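Local coordinates for mannuronan C5-epimerase (PDB 4NK6), which converts beta-D-mannuronate residues of the alginate polymer to alpha-L-guluronate and belongs to the periplasmic complex that passes the growing chain to the outer membrane, at residues Y94-L97 with Q98-V101; E168-G172 with L173-R177; V186-W189 with G190-T194. One frame throughout, in Å; residues are numbered along the deposited sequence.

How the interactions relate
All three interactions are local ones in a right-handed parallel beta-helix, and each occupies a place where the chain changes direction. Interaction 1 is partly buried and ties the strand 93-96 to the helix 97-103 through a capping box backed by aliphatic packing. Interaction 3, its centre about 19 Å from that of interaction 1, is buried; its second segment enters strand 193-196 of the same five-stranded parallel sheet, and a glycine-rich turn, hydroxyls and one water take over from charged and aliphatic groups. Interaction 2 lies at the surface, its nearest atoms about 12 Å from interaction 3, and relies on two stacked arginines whose charge is met by surrounding carboxylate and carbonyl groups.

Interaction 1: Y94-L97 with Q98-V101; sequences YVNL and QDLV
Asn96 and Asp99 interlock at the start of a helix, their side chains crossing at about a right angle while the amide and carboxylate planes lie 20° apart. With CG of Asn96 between its backbone N and carbonyl carbon (chi1 61°), OD1 accepts from Asp99 N at 2.9 Å, nearly in line with its own C=O bond. The carboxylate of Asp99 folds back in return: OD2 takes the N-H of Asn96 at 3.0 Å, almost straight at 173°, on its anti side but well out of the carboxylate plane. These reciprocal bonds define a capping box with Asn96 as N-cap. Asn96 ND2 also donates to Tyr94 OH at 3.3 Å, consistent with a fixed amide orientation, and a water bridges Tyr94 O and Asp99 OD2.

Beside the polar cap the fit is aliphatic. The CG1 methyl of Val95 fills the hollow beside CG and CD2 of Leu100, 3.8 Å from CD2, these side chains too crossing at about a right angle. Leu97 CD1 meets Leu100 CD1 at 4.1 Å. Val101 CG2 sits 3.2 Å from Leu97 O, the carbonyl oxygen that accepts from Val101 N.

Outside the pair, Tyr94 OH is hydrogen-bonded to Glu132, and Gln98 NE2 to Tyr117 and Thr137. Leu100 presses on Ile88 and Ile90 of strand 86-91, on Phe131 of strand 129-133 and on Leu109 of strand 109-113, seating helix 97-103 among three strands.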
ATOM      1  N   TYR A  94     -25.320  -6.360  -9.222  1.00 47.65           N
ATOM      2  CA  TYR A  94     -24.928  -4.975  -8.989  1.00 50.26           C
ATOM      3  C   TYR A  94     -25.769  -4.265  -7.940  1.00 50.79           C
ATOM      4  O   TYR A  94     -27.002  -4.268  -8.004  1.00 50.53           O
ATOM      5  CB  TYR A  94     -24.963  -4.185 -10.306  1.00 47.91           C
ATOM      6  CG  TYR A  94     -24.811  -2.690 -10.133  1.00 47.30           C
ATOM      7  CD1 TYR A  94     -23.560  -2.115  -9.938  1.00 46.54           C
ATOM      8  CD2 TYR A  94     -25.919  -1.854 -10.169  1.00 53.99           C
ATOM      9  CE1 TYR A  94     -23.419  -0.748  -9.780  1.00 45.49           C
ATOM     10  CE2 TYR A  94     -25.790  -0.488 -10.012  1.00 49.56           C
ATOM     11  CZ  TYR A  94     -24.542   0.061  -9.825  1.00 48.76           C
ATOM     12  OH  TYR A  94     -24.422   1.424  -9.671  1.00 47.70           O
ATOM     13  N   VAL A  95     -25.082  -3.646  -6.985  1.00 48.15           N
ATOM     14  CA  VAL A  95     -25.718  -2.867  -5.929  1.00 50.47           C
ATOM     15  C   VAL A  95     -24.876  -1.622  -5.659  1.00 48.25           C
ATOM     16  O   VAL A  95     -23.668  -1.727  -5.449  1.00 43.54           O
ATOM     17  CB  VAL A  95     -25.830  -3.687  -4.614  1.00 46.00           C
ATOM     18  CG1 VAL A  95     -26.238  -2.791  -3.445  1.00 42.31           C
ATOM     19  CG2 VAL A  95     -26.806  -4.839  -4.777  1.00 44.35           C
ATOM     20  N   ASN A  96     -25.499  -0.445  -5.683  1.00 43.27           N
ATOM     21  CA  ASN A  96     -24.805   0.775  -5.267  1.00 46.85           C
ATOM     22  C   ASN A  96     -25.171   1.184  -3.831  1.00 44.47           C
ATOM     23  O   ASN A  96     -26.070   0.601  -3.231  1.00 44.68           O
ATOM     24  CB  ASN A  96     -24.978   1.921  -6.292  1.00 43.44           C
ATOM     25  CG  ASN A  96     -26.429   2.336  -6.498  1.00 51.52           C
ATOM     26  OD1 ASN A  96     -27.184   2.506  -5.537  1.00 54.14           O
ATOM     27  ND2 ASN A  96     -26.819   2.521  -7.764  1.00 46.82           N
ATOM     28  N   LEU A  97     -24.460   2.157  -3.270  1.00 45.04           N
ATOM     29  CA  LEU A  97     -24.696   2.540  -1.875  1.00 43.93           C
ATOM     30  C   LEU A  97     -26.125   3.059  -1.655  1.00 47.56           C
ATOM     31  O   LEU A  97     -26.726   2.815  -0.603  1.00 48.97           O
ATOM     32  CB  LEU A  97     -23.663   3.565  -1.401  1.00 41.84           C
ATOM     33  CG  LEU A  97     -23.769   4.058   0.050  1.00 43.09           C
ATOM     34  CD1 LEU A  97     -23.780   2.898   1.041  1.00 42.89           C
ATOM     35  CD2 LEU A  97     -22.616   4.994   0.362  1.00 41.24           C
ATOM     36  N   GLN A  98     -26.674   3.751  -2.655  1.00 43.98           N
ATOM     37  CA  GLN A  98     -28.041   4.245  -2.556  1.00 46.75           C
ATOM     38  C   GLN A  98     -29.038   3.088  -2.479  1.00 51.21           C
ATOM     39  O   GLN A  98     -30.057   3.194  -1.790  1.00 49.51           O
ATOM     40  CB  GLN A  98     -28.390   5.217  -3.699  1.00 47.71           C
ATOM     41  CG  GLN A  98     -27.843   6.634  -3.496  1.00 47.16           C
ATOM     42  CD  GLN A  98     -26.325   6.652  -3.383  1.00 47.11           C
ATOM     43  OE1 GLN A  98     -25.637   5.994  -4.162  1.00 44.09           O
ATOM     44  NE2 GLN A  98     -25.796   7.384  -2.401  1.00 45.73           N
ATOM     45  N   ASP A  99     -28.739   1.987  -3.170  1.00 50.35           N
ATOM     46  CA  ASP A  99     -29.598   0.800  -3.122  1.00 47.93           C
ATOM     47  C   ASP A  99     -29.585   0.186  -1.717  1.00 44.68           C
ATOM     48  O   ASP A  99     -30.625  -0.211  -1.191  1.00 45.61           O
ATOM     49  CB  ASP A  99     -29.160  -0.248  -4.154  1.00 48.10           C
ATOM     50  CG  ASP A  99     -29.297   0.234  -5.596  1.00 54.63           C
ATOM     51  OD1 ASP A  99     -30.270   0.954  -5.915  1.00 53.44           O
ATOM     52  OD2 ASP A  99     -28.422  -0.118  -6.418  1.00 56.34           O
ATOM     53  N   LEU A 100     -28.402   0.110  -1.110  1.00 44.93           N
ATOM     54  CA  LEU A 100     -28.269  -0.423   0.247  1.00 41.87           C
ATOM     55  C   LEU A 100     -29.089   0.371   1.255  1.00 49.94           C
ATOM     56  O   LEU A 100     -29.733  -0.201   2.136  1.00 51.83           O
ATOM     57  CB  LEU A 100     -26.804  -0.389   0.697  1.00 45.52           C
ATOM     58  CG  LEU A 100     -25.809  -1.404   0.148  1.00 46.70           C
ATOM     59  CD1 LEU A 100     -24.442  -1.176   0.801  1.00 47.03           C
ATOM     60  CD2 LEU A 100     -26.298  -2.825   0.381  1.00 39.79           C
ATOM     61  N   VAL A 101     -29.040   1.695   1.138  1.00 47.01           N
ATOM     62  CA  VAL A 101     -29.727   2.568   2.085  1.00 51.08           C
ATOM     63  C   VAL A 101     -31.235   2.322   2.049  1.00 53.63           C
ATOM     64  O   VAL A 101     -31.896   2.282   3.089  1.00 53.52           O
ATOM     65  CB  VAL A 101     -29.407   4.054   1.819  1.00 55.24           C
ATOM     66  CG1 VAL A 101     -30.228   4.952   2.728  1.00 55.33           C
ATOM     67  CG2 VAL A 101     -27.911   4.318   2.013  1.00 46.98           C
TER
HETATM   68  O   HOH W   1     -28.968  -2.306  -7.561  1.00 51.92           O

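Interaction 2: E168-G172 with L173-R177; sequences ETRNG and LAAYR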
ATOM      1  N   GLU A 168     -18.383   7.682  16.334  1.00 39.95           N
ATOM      2  CA  GLU A 168     -19.680   8.259  16.664  1.00 42.54           C
ATOM      3  C   GLU A 168     -19.625   9.011  17.987  1.00 48.81           C
ATOM      4  O   GLU A 168     -20.348   9.992  18.176  1.00 50.67           O
ATOM      5  CB  GLU A 168     -20.773   7.187  16.688  1.00 41.44           C
ATOM      6  CG  GLU A 168     -21.064   6.594  15.311  1.00 46.84           C
ATOM      7  CD  GLU A 168     -22.232   5.620  15.313  1.00 52.56           C
ATOM      8  OE1 GLU A 168     -23.396   6.078  15.261  1.00 61.91           O
ATOM      9  OE2 GLU A 168     -21.984   4.395  15.347  1.00 45.90           O
ATOM     10  N   THR A 169     -18.758   8.564  18.895  1.00 42.53           N
ATOM     11  CA  THR A 169     -18.647   9.217  20.198  1.00 49.88           C
ATOM     12  C   THR A 169     -17.939  10.570  20.080  1.00 51.14           C
ATOM     13  O   THR A 169     -18.332  11.539  20.726  1.00 51.25           O
ATOM     14  CB  THR A 169     -17.967   8.318  21.268  1.00 45.10           C
ATOM     15  OG1 THR A 169     -16.614   8.054  20.895  1.00 59.26           O
ATOM     16  CG2 THR A 169     -18.706   7.002  21.405  1.00 44.91           C
ATOM     17  N   ARG A 170     -16.913  10.638  19.236  1.00 46.01           N
ATOM     18  CA  ARG A 170     -16.216  11.896  18.996  1.00 46.02           C
ATOM     19  C   ARG A 170     -16.947  12.784  17.987  1.00 49.81           C
ATOM     20  O   ARG A 170     -16.663  13.979  17.890  1.00 51.63           O
ATOM     21  CB  ARG A 170     -14.781  11.636  18.522  1.00 46.50           C
ATOM     22  CG  ARG A 170     -13.809  11.224  19.630  1.00 46.92           C
ATOM     23  CD  ARG A 170     -12.456  10.797  19.063  1.00 46.95           C
ATOM     24  NE  ARG A 170     -12.480   9.429  18.544  1.00 48.48           N
ATOM     25  CZ  ARG A 170     -11.404   8.763  18.122  1.00 47.71           C
ATOM     26  NH1 ARG A 170     -10.201   9.333  18.159  1.00 45.95           N
ATOM     27  NH2 ARG A 170     -11.529   7.521  17.666  1.00 39.91           N
ATOM     28  N   ASN A 171     -17.888  12.201  17.246  1.00 49.52           N
ATOM     29  CA  ASN A 171     -18.563  12.896  16.144  1.00 47.37           C
ATOM     30  C   ASN A 171     -17.562  13.473  15.143  1.00 45.53           C
ATOM     31  O   ASN A 171     -17.638  14.641  14.754  1.00 43.44           O
ATOM     32  CB  ASN A 171     -19.501  13.989  16.669  1.00 53.09           C
ATOM     33  CG  ASN A 171     -20.400  14.562  15.586  1.00 58.33           C
ATOM     34  OD1 ASN A 171     -20.851  13.849  14.685  1.00 54.36           O
ATOM     35  ND2 ASN A 171     -20.657  15.864  15.665  1.00 60.23           N
ATOM     36  N   GLY A 172     -16.612  12.639  14.733  1.00 41.95           N
ATOM     37  CA  GLY A 172     -15.585  13.046  13.795  1.00 40.06           C
ATOM     38  C   GLY A 172     -14.781  11.833  13.365  1.00 40.36           C
ATOM     39  O   GLY A 172     -15.123  10.702  13.719  1.00 37.34           O
ATOM     40  N   LEU A 173     -13.721  12.068  12.598  1.00 36.97           N
ATOM     41  CA  LEU A 173     -12.829  11.000  12.158  1.00 37.53           C
ATOM     42  C   LEU A 173     -12.272  10.246  13.355  1.00 37.41           C
ATOM     43  O   LEU A 173     -12.031  10.835  14.411  1.00 36.81           O
ATOM     44  CB  LEU A 173     -11.667  11.579  11.345  1.00 38.71           C
ATOM     45  CG  LEU A 173     -12.021  12.240  10.009  1.00 38.48           C
ATOM     46  CD1 LEU A 173     -10.772  12.844   9.333  1.00 37.43           C
ATOM     47  CD2 LEU A 173     -12.672  11.217   9.106  1.00 34.48           C
ATOM     48  N   ALA A 174     -12.073   8.942  13.188  1.00 33.76           N
ATOM     49  CA  ALA A 174     -11.436   8.121  14.219  1.00 35.30           C
ATOM     50  C   ALA A 174      -9.934   8.367  14.259  1.00 30.70           C
ATOM     51  O   ALA A 174      -9.147   7.488  13.899  1.00 34.42           O
ATOM     52  CB  ALA A 174     -11.719   6.640  13.965  1.00 34.09           C
ATOM     53  N   ALA A 175      -9.541   9.559  14.697  1.00 36.22           N
ATOM     54  CA  ALA A 175      -8.137   9.967  14.687  1.00 37.16           C
ATOM     55  C   ALA A 175      -7.262   8.938  15.398  1.00 36.74           C
ATOM     56  O   ALA A 175      -7.666   8.376  16.413  1.00 35.28           O
ATOM     57  CB  ALA A 175      -7.971  11.351  15.320  1.00 34.98           C
ATOM     58  N   TYR A 176      -6.077   8.681  14.846  1.00 29.08           N
ATOM     59  CA  TYR A 176      -5.199   7.659  15.401  1.00 31.44           C
ATOM     60  C   TYR A 176      -4.810   7.969  16.836  1.00 35.16           C
ATOM     61  O   TYR A 176      -4.494   9.109  17.155  1.00 37.44           O
ATOM     62  CB  TYR A 176      -3.929   7.511  14.563  1.00 29.96           C
ATOM     63  CG  TYR A 176      -2.959   6.577  15.214  1.00 30.89           C
ATOM     64  CD1 TYR A 176      -3.187   5.208  15.201  1.00 30.08           C
ATOM     65  CD2 TYR A 176      -1.836   7.059  15.884  1.00 31.78           C
ATOM     66  CE1 TYR A 176      -2.318   4.338  15.816  1.00 31.89           C
ATOM     67  CE2 TYR A 176      -0.954   6.184  16.514  1.00 36.89           C
ATOM     68  CZ  TYR A 176      -1.210   4.824  16.470  1.00 33.74           C
ATOM     69  OH  TYR A 176      -0.367   3.930  17.071  1.00 35.30           O
ATOM     70  N   ARG A 177      -4.823   6.951  17.694  1.00 31.29           N
ATOM     71  CA  ARG A 177      -4.399   7.114  19.083  1.00 34.33           C
ATOM     72  C   ARG A 177      -3.419   6.035  19.538  1.00 36.84           C
ATOM     73  O   ARG A 177      -2.430   6.331  20.189  1.00 34.53           O
ATOM     74  CB  ARG A 177      -5.611   7.112  20.028  1.00 39.40           C
ATOM     75  CG  ARG A 177      -6.502   8.333  19.902  1.00 46.51           C
ATOM     76  CD  ARG A 177      -7.611   8.345  20.951  1.00 50.64           C
ATOM     77  NE  ARG A 177      -8.634   7.326  20.725  1.00 44.94           N
ATOM     78  CZ  ARG A 177      -9.907   7.463  21.089  1.00 51.06           C
ATOM     79  NH1 ARG A 177     -10.311   8.581  21.684  1.00 50.91           N
ATOM     80  NH2 ARG A 177     -10.779   6.490  20.850  1.00 46.88           N
TER
HETATM   81  O   HOH W   2      -9.103   6.202  17.076  1.00 38.42           O
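A stacked arginine pair lies against the surface hairpin that joins strand 162-167 of this beta-helix to the short antiparallel strand 172-173; a G1 beta bulge, in which Asn171 and Gly172 both face Ser167, starts the return strand. The side chains of Arg170 and Arg177 come from opposite directions and their guanidinium groups lie face to face, with planes 5° apart and centres separated by 3.6 Å. Both chains bend at chi3 (-80° in Arg170, -70° in Arg177), which turns the flat ends onto one another. On its other face the Arg170 group has Leu173 O over its centre, and Arg170 NH2 lies 3.5 Å from Ala174 CA, so backbone and Arg177 sandwich it.

Like charges at this spacing would probably be costly alone; the acceptors around both are consistent with offsetting this: Glu181 forms a salt bridge with Arg177 NH2, while Gln144 and Ser167 take bonds from Arg170 NH2 and NE. Ala174 is the centre of an inverse gamma turn. Just after it, Ala175 O accepts from Arg170 NH1 at 3.2 Å, on a lone pair in the carbonyl plane but tilted from the guanidinium plane. A water accepts from Arg170 NH2 at 2.8 Å and lies 2.7 Å from Ala175 O, to which it can donate.

Interaction 3: V186-W189 with G190-T194; sequences VLTW and GGSQT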
ATOM      1  N   VAL A 186     -10.553  -1.226   4.853  1.00 27.64           N
ATOM      2  CA  VAL A 186     -11.014  -1.893   3.635  1.00 31.16           C
ATOM      3  C   VAL A 186     -10.099  -3.080   3.370  1.00 31.63           C
ATOM      4  O   VAL A 186      -8.879  -2.980   3.531  1.00 30.82           O
ATOM      5  CB  VAL A 186     -10.988  -0.956   2.410  1.00 31.27           C
ATOM      6  CG1 VAL A 186     -11.504  -1.687   1.158  1.00 29.98           C
ATOM      7  CG2 VAL A 186     -11.830   0.301   2.673  1.00 33.70           C
ATOM      8  N   LEU A 187     -10.687  -4.206   2.989  1.00 29.81           N
ATOM      9  CA  LEU A 187      -9.928  -5.426   2.758  1.00 30.55           C
ATOM     10  C   LEU A 187     -10.523  -6.130   1.559  1.00 30.88           C
ATOM     11  O   LEU A 187     -11.729  -6.326   1.502  1.00 37.49           O
ATOM     12  CB  LEU A 187     -10.012  -6.350   3.987  1.00 31.51           C
ATOM     13  CG  LEU A 187      -9.524  -7.799   3.821  1.00 31.41           C
ATOM     14  CD1 LEU A 187      -8.046  -7.828   3.454  1.00 29.61           C
ATOM     15  CD2 LEU A 187      -9.778  -8.646   5.075  1.00 32.59           C
ATOM     16  N   THR A 188      -9.692  -6.484   0.588  1.00 31.99           N
ATOM     17  CA  THR A 188     -10.159  -7.300  -0.533  1.00 32.95           C
ATOM     18  C   THR A 188      -9.369  -8.603  -0.589  1.00 33.10           C
ATOM     19  O   THR A 188      -8.217  -8.662  -0.120  1.00 33.69           O
ATOM     20  CB  THR A 188     -10.082  -6.553  -1.888  1.00 36.56           C
ATOM     21  OG1 THR A 188      -8.718  -6.455  -2.313  1.00 33.41           O
ATOM     22  CG2 THR A 188     -10.678  -5.154  -1.760  1.00 33.19           C
ATOM     23  N   TRP A 189      -9.990  -9.635  -1.155  1.00 31.58           N
ATOM     24  CA  TRP A 189      -9.453 -10.997  -1.118  1.00 32.40           C
ATOM     25  C   TRP A 189      -9.098 -11.523  -2.504  1.00 36.60           C
ATOM     26  O   TRP A 189      -9.320 -10.850  -3.508  1.00 39.55           O
ATOM     27  CB  TRP A 189     -10.453 -11.966  -0.462  1.00 34.82           C
ATOM     28  CG  TRP A 189     -10.522 -11.905   1.044  1.00 33.98           C
ATOM     29  CD1 TRP A 189     -11.625 -11.617   1.804  1.00 37.05           C
ATOM     30  CD2 TRP A 189      -9.448 -12.150   1.972  1.00 35.32           C
ATOM     31  NE1 TRP A 189     -11.300 -11.664   3.147  1.00 35.52           N
ATOM     32  CE2 TRP A 189      -9.975 -11.993   3.275  1.00 34.56           C
ATOM     33  CE3 TRP A 189      -8.096 -12.492   1.827  1.00 33.25           C
ATOM     34  CZ2 TRP A 189      -9.193 -12.159   4.426  1.00 36.69           C
ATOM     35  CZ3 TRP A 189      -7.316 -12.653   2.977  1.00 32.06           C
ATOM     36  CH2 TRP A 189      -7.869 -12.488   4.254  1.00 34.85           C
ATOM     37  N   GLY A 190      -8.560 -12.741  -2.551  1.00 34.71           N
ATOM     38  CA  GLY A 190      -8.188 -13.360  -3.809  1.00 35.91           C
ATOM     39  C   GLY A 190      -9.340 -13.400  -4.796  1.00 39.06           C
ATOM     40  O   GLY A 190     -10.470 -13.709  -4.421  1.00 39.91           O
ATOM     41  N   GLY A 191      -9.057 -13.068  -6.057  1.00 37.91           N
ATOM     42  CA  GLY A 191     -10.056 -13.108  -7.105  1.00 39.47           C
ATOM     43  C   GLY A 191     -10.892 -11.843  -7.198  1.00 45.48           C
ATOM     44  O   GLY A 191     -11.750 -11.738  -8.055  1.00 43.80           O
ATOM     45  N   SER A 192     -10.655 -10.884  -6.310  1.00 41.00           N
ATOM     46  CA  SER A 192     -11.391  -9.630  -6.352  1.00 41.93           C
ATOM     47  C   SER A 192     -10.770  -8.633  -7.336  1.00 43.24           C
ATOM     48  O   SER A 192      -9.577  -8.690  -7.632  1.00 39.62           O
ATOM     49  CB  SER A 192     -11.436  -9.002  -4.957  1.00 40.54           C
ATOM     50  OG  SER A 192     -10.150  -8.533  -4.567  1.00 35.29           O
ATOM     51  N   GLN A 193     -11.589  -7.718  -7.836  1.00 37.35           N
ATOM     52  CA  GLN A 193     -11.078  -6.581  -8.580  1.00 38.44           C
ATOM     53  C   GLN A 193     -11.615  -5.309  -7.948  1.00 40.54           C
ATOM     54  O   GLN A 193     -12.807  -5.216  -7.644  1.00 38.04           O
ATOM     55  CB  GLN A 193     -11.500  -6.664 -10.047  1.00 40.73           C
ATOM     56  CG  GLN A 193     -10.756  -7.728 -10.843  1.00 39.79           C
ATOM     57  CD  GLN A 193     -11.277  -7.861 -12.266  1.00 48.17           C
ATOM     58  OE1 GLN A 193     -12.270  -8.543 -12.509  1.00 48.50           O
ATOM     59  NE2 GLN A 193     -10.605  -7.212 -13.209  1.00 53.16           N
ATOM     60  N   THR A 194     -10.746  -4.323  -7.766  1.00 34.40           N
ATOM     61  CA  THR A 194     -11.102  -3.133  -7.000  1.00 42.41           C
ATOM     62  C   THR A 194     -10.613  -1.868  -7.683  1.00 43.32           C
ATOM     63  O   THR A 194      -9.430  -1.758  -8.000  1.00 39.95           O
ATOM     64  CB  THR A 194     -10.454  -3.187  -5.599  1.00 36.71           C
ATOM     65  OG1 THR A 194     -10.868  -4.382  -4.929  1.00 39.20           O
ATOM     66  CG2 THR A 194     -10.850  -1.969  -4.763  1.00 35.25           C
TER
HETATM   67  O   HOH W   3      -8.999  -6.258  -5.423  1.00 32.11           O
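Ser192 meets Trp189 O through two of its own atoms. The backbone N of Ser192 donates to that oxygen at 3.1 Å, tilted 28° from the carbonyl plane, and Ser192 OG gives its hydrogen to the same oxygen at 2.7 Å, within the plane. A chi1 of 70° places the Ser192 hydroxyl between its own backbone N and carbonyl carbon, turned back to the start of the turn. Trp189 O thus accepts twice, and with the hydroxyl hydrogen spent on it, Ser192 OG can accept from a water.

That water donates to Ser192 OG at 2.7 Å. It also lies 2.7 Å from Thr194 OG1. Thr188 OG1, at 3.1 Å from the water, is the third hydroxyl it joins. Beside it, Thr188 and Thr194 reach tip to tip, Thr188 CG2 coming within 3.3 Å of Thr194 OG1; Thr188 CB lies equally near Ser192 OG.

The backbone here is a type II beta turn from Trp189 to Ser192, a corner of the beta-helix between strands 186-188 and 193-196. Gly191 holds its third position with phi 85°, the left-handed backbone of a type II turn, where glycine is favoured.

Farther out, the Trp189 indole leads away from the turn, with Leu187 CG over one face, a stack on Tyr219 and a bond from NE1 to Gly63 O. Thr188 is flanked by Ser152 and Ile216 on strands 150-152 and 215-217, and Ser192 touches Pro232.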